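Local structure of probable LRR receptor-like serine/threonine-protein kinase At4g26540 (Arabidopsis thaliana, 5HZ0) at residues A[247-250]-A[251-254]; A[331-334]-A[335-338]. The protein acts as a cell-surface receptor kinase whose extracellular leucine-rich repeat domain binds RGF peptide hormones, which maintain the root stem cell niche. The protein carries 5 engineered substitutions. All blocks are in the same frame, centred on the assembly; numbering follows the deposited sequence.

Both contacts are local turns of one leucine-rich repeat solenoid, the extracellular part of the receptor, and contact 1 comes first along the chain. Their centres lie 24 Å apart and their nearest atoms about 17 Å, so neither touches the other. Contact 1 (247-254) is a 3-10 turn between strands 234-236 and 258-260, where the chain travels from one strand of the main parallel series to the next. Contact 2 (331-338) leaves strand 330-332 of the same series and includes four residues of a peptide-recognition motif; there Trp-334 meets the bound peptide. The pair thus contrasts a connecting turn of the repeat with its ligand-binding side.

Contact 1: residues A[247-250]-A[251-254]; sequences PTEL and GNCP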
# COMPACT_ATOMS: atom_id res chain seq x y z
N PRO A 247 -9.00 -21.22 -13.77
CA PRO A 247 -8.87 -22.33 -14.72
C PRO A 247 -7.67 -23.21 -14.40
O PRO A 247 -6.56 -22.74 -14.18
CB PRO A 247 -8.67 -21.63 -16.07
CG PRO A 247 -9.25 -20.29 -15.90
CD PRO A 247 -9.07 -19.91 -14.44
N THR A 248 -7.93 -24.51 -14.35
CA THR A 248 -6.90 -25.52 -14.19
C THR A 248 -5.88 -25.43 -15.33
O THR A 248 -4.67 -25.60 -15.14
CB THR A 248 -7.58 -26.90 -14.21
OG1 THR A 248 -7.85 -27.30 -12.86
CG2 THR A 248 -6.71 -27.94 -14.88
N GLU A 249 -6.40 -25.13 -16.51
CA GLU A 249 -5.62 -25.14 -17.73
C GLU A 249 -4.43 -24.19 -17.71
O GLU A 249 -3.53 -24.33 -18.53
CB GLU A 249 -6.53 -24.83 -18.92
CG GLU A 249 -7.44 -25.98 -19.31
CD GLU A 249 -8.52 -26.24 -18.30
OE1 GLU A 249 -8.86 -25.30 -17.55
OE2 GLU A 249 -9.04 -27.37 -18.27
N LEU A 250 -4.42 -23.22 -16.79
CA LEU A 250 -3.28 -22.32 -16.64
C LEU A 250 -1.98 -23.09 -16.34
O LEU A 250 -0.89 -22.62 -16.67
CB LEU A 250 -3.52 -21.27 -15.56
CG LEU A 250 -4.42 -20.10 -15.96
CD1 LEU A 250 -4.66 -19.20 -14.77
CD2 LEU A 250 -3.81 -19.32 -17.11
N GLY A 251 -2.10 -24.27 -15.74
CA GLY A 251 -0.95 -25.12 -15.51
C GLY A 251 -0.26 -25.59 -16.79
O GLY A 251 0.82 -26.17 -16.75
N ASN A 252 -0.90 -25.33 -17.93
CA ASN A 252 -0.41 -25.69 -19.27
C ASN A 252 0.37 -24.59 -19.99
O ASN A 252 0.58 -24.66 -21.20
CB ASN A 252 -1.56 -26.19 -20.16
CG ASN A 252 -2.36 -27.28 -19.49
OD1 ASN A 252 -1.84 -27.99 -18.63
ND2 ASN A 252 -3.64 -27.40 -19.87
N CYS A 253 0.74 -23.54 -19.27
CA CYS A 253 1.43 -22.41 -19.86
C CYS A 253 2.85 -22.37 -19.30
O CYS A 253 3.11 -21.74 -18.27
CB CYS A 253 0.70 -21.10 -19.53
SG CYS A 253 -1.01 -21.00 -20.15
N PRO A 254 3.77 -23.08 -19.97
CA PRO A 254 5.12 -23.34 -19.45
C PRO A 254 5.88 -22.07 -19.13
O PRO A 254 6.75 -22.10 -18.27
CB PRO A 254 5.81 -24.10 -20.59
CG PRO A 254 4.73 -24.62 -21.42
CD PRO A 254 3.61 -23.62 -21.33
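A short 3-10 turn, closed by backbone hydrogen bonds three residues apart, joins 247-250 to 251-254. It belongs to a predicted leucine-rich repeat and lies in the connection between strands 234-236 and 258-260. The backbone does most of the work. Gly-251 N donates to Thr-248 O at 3.0 Å, with a fairly straight N-H...O angle of 164°. Asn-252 N follows with a bond of 2.9 Å to Glu-249 O, and Cys-253 N closes the series on Leu-250 O at 3.2 Å, a more bent bond. Glycine suits the buried position 251, where its bare alpha carbon adds no bulk beside the carbonyl of Thr-248.

Leu-250 and Cys-253 supply the apolar side. The leucine also packs on Ile-226 and Phe-261 of flanking loops, while its CD2 comes only loosely, at 4.5 Å, to Cys-253 SG. That sulfur is anti to its own carbonyl carbon (chi1 -61°), which places it beside the backbone N on the leucine's flank. A small, weakly polar thiol fits there without needing a strong partner.

Towards solvent, Glu-249 and Asn-252 run side by side in the same direction, their carboxylate and amide planes almost perpendicular at 85°. The amide nitrogen ND2 of Asn-252 lies over the backbone and CB of the glutamate, 3.7 Å from Glu-249 CA, and hydrogen-bonds to neither its carbonyl oxygen nor its carboxylate. Beyond the turn, Ser-273 OG hydrogen-bonds to Thr-248 O. The chemistry is therefore divided: main-chain bonds satisfy the polar backbone, the buried leucine packs on apolar side chains of neighbouring loops with the buried cysteine loosely beside it, and the polar side chains of Glu-249 and Asn-252 can remain partly exposed without a direct bond between them.

Contact 2: residues A[331-334]-A[335-338]; sequences FFAW and QNKL
Asn-336 turns its amide back on the main chain of Ala-333, ND2 donating to Ala-333 O at 2.8 Å. The bond is nearly straight at the hydrogen (172°), and the oxygen lies in the plane of the asparagine amide, although the donor stands well above the carbonyl plane of Ala-333. Next to it, the small methyl of buried Ala-333 meets one branch of Leu-338 closely, CB to CD1 at 3.6 Å. On the other side of the bend, Gln-335 CB approaches Trp-334 CE3 obliquely at 3.9 Å, with the indole and glutamine amide planes 58° apart. Gln-335, partly exposed, offers its CB to the ring while ending in a polar group.

The turn follows strand 330-332 of the leucine-rich repeat solenoid, and Asn-336 fits the buried asparagine position of such repeats, whose amide satisfies backbone groups inside the coil. Its ND2 also donates to Ile-309 O, and its OD1 accepts from Ile-314 N, tying this turn to the preceding coil; Asn-360 ND2 adds a weak bond to Ala-333 O. An alanine at this position would probably cost Ile-309 O and Ile-314 N their side-chain partner and leave Ala-333 O with at most that weak bond.

Further out, Asn-360 OD1 accepts a hydrogen bond from Leu-338 N. Trp-334 CG sits between its backbone N and carbonyl carbon (chi1 61°), which sets CE3 beside Gln-335 CB while NE1 hydrogen-bonds to the backbone of the bound peptide, against which Phe-332 also packs.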
# COMPACT_ATOMS: atom_id res chain seq x y z
N PHE A 331 6.03 -14.17 1.80
CA PHE A 331 4.94 -15.11 2.00
C PHE A 331 3.81 -14.43 2.80
O PHE A 331 3.92 -14.23 4.03
CB PHE A 331 5.50 -16.36 2.71
CG PHE A 331 4.48 -17.43 2.99
CD1 PHE A 331 3.42 -17.65 2.12
CD2 PHE A 331 4.59 -18.23 4.13
CE1 PHE A 331 2.47 -18.64 2.39
CE2 PHE A 331 3.64 -19.21 4.40
CZ PHE A 331 2.58 -19.42 3.52
N PHE A 332 2.73 -14.09 2.10
CA PHE A 332 1.55 -13.50 2.73
C PHE A 332 0.37 -14.45 2.61
O PHE A 332 -0.19 -14.64 1.52
CB PHE A 332 1.18 -12.14 2.09
CG PHE A 332 2.15 -11.03 2.39
CD1 PHE A 332 3.28 -11.24 3.18
CD2 PHE A 332 1.94 -9.75 1.88
CE1 PHE A 332 4.18 -10.20 3.44
CE2 PHE A 332 2.83 -8.71 2.13
CZ PHE A 332 3.95 -8.93 2.92
N ALA A 333 0.05 -15.10 3.73
CA ALA A 333 -1.19 -15.86 3.93
C ALA A 333 -2.24 -15.25 4.90
O ALA A 333 -3.13 -15.98 5.36
CB ALA A 333 -0.88 -17.30 4.29
N TRP A 334 -2.07 -14.00 5.32
CA TRP A 334 -2.93 -13.41 6.36
C TRP A 334 -4.42 -13.34 6.00
O TRP A 334 -4.78 -13.32 4.83
CB TRP A 334 -2.40 -12.06 6.88
CG TRP A 334 -2.27 -10.93 5.87
CD1 TRP A 334 -1.25 -10.74 4.97
CD2 TRP A 334 -3.16 -9.82 5.71
NE1 TRP A 334 -1.47 -9.59 4.24
CE2 TRP A 334 -2.64 -9.01 4.68
CE3 TRP A 334 -4.36 -9.43 6.32
CZ2 TRP A 334 -3.27 -7.84 4.26
CZ3 TRP A 334 -4.98 -8.27 5.91
CH2 TRP A 334 -4.44 -7.49 4.88
N GLN A 335 -5.27 -13.35 7.02
CA GLN A 335 -6.73 -13.34 6.87
C GLN A 335 -7.20 -14.53 6.05
O GLN A 335 -7.74 -14.39 4.95
CB GLN A 335 -7.24 -12.01 6.27
CG GLN A 335 -8.75 -11.80 6.34
CD GLN A 335 -9.28 -11.92 7.77
OE1 GLN A 335 -9.23 -10.97 8.55
NE2 GLN A 335 -9.77 -13.12 8.12
N ASN A 336 -6.97 -15.70 6.62
CA ASN A 336 -7.50 -16.95 6.09
C ASN A 336 -8.03 -17.83 7.23
O ASN A 336 -8.17 -17.38 8.36
CB ASN A 336 -6.43 -17.71 5.30
CG ASN A 336 -6.32 -17.23 3.90
OD1 ASN A 336 -7.24 -17.43 3.10
ND2 ASN A 336 -5.21 -16.55 3.58
N LYS A 337 -8.36 -19.06 6.88
CA LYS A 337 -8.70 -20.12 7.84
C LYS A 337 -7.57 -21.12 8.20
O LYS A 337 -7.86 -22.26 8.59
CB LYS A 337 -9.98 -20.83 7.42
CG LYS A 337 -11.21 -20.24 8.03
CD LYS A 337 -11.55 -18.90 7.46
CE LYS A 337 -12.76 -18.34 8.24
NZ LYS A 337 -12.92 -16.87 8.13
N LEU A 338 -6.31 -20.78 7.92
CA LEU A 338 -5.20 -21.68 8.22
C LEU A 338 -5.14 -22.16 9.68
O LEU A 338 -5.30 -21.36 10.60
CB LEU A 338 -3.86 -21.01 7.88
CG LEU A 338 -3.60 -20.54 6.45
CD1 LEU A 338 -2.27 -19.82 6.40
CD2 LEU A 338 -3.64 -21.69 5.46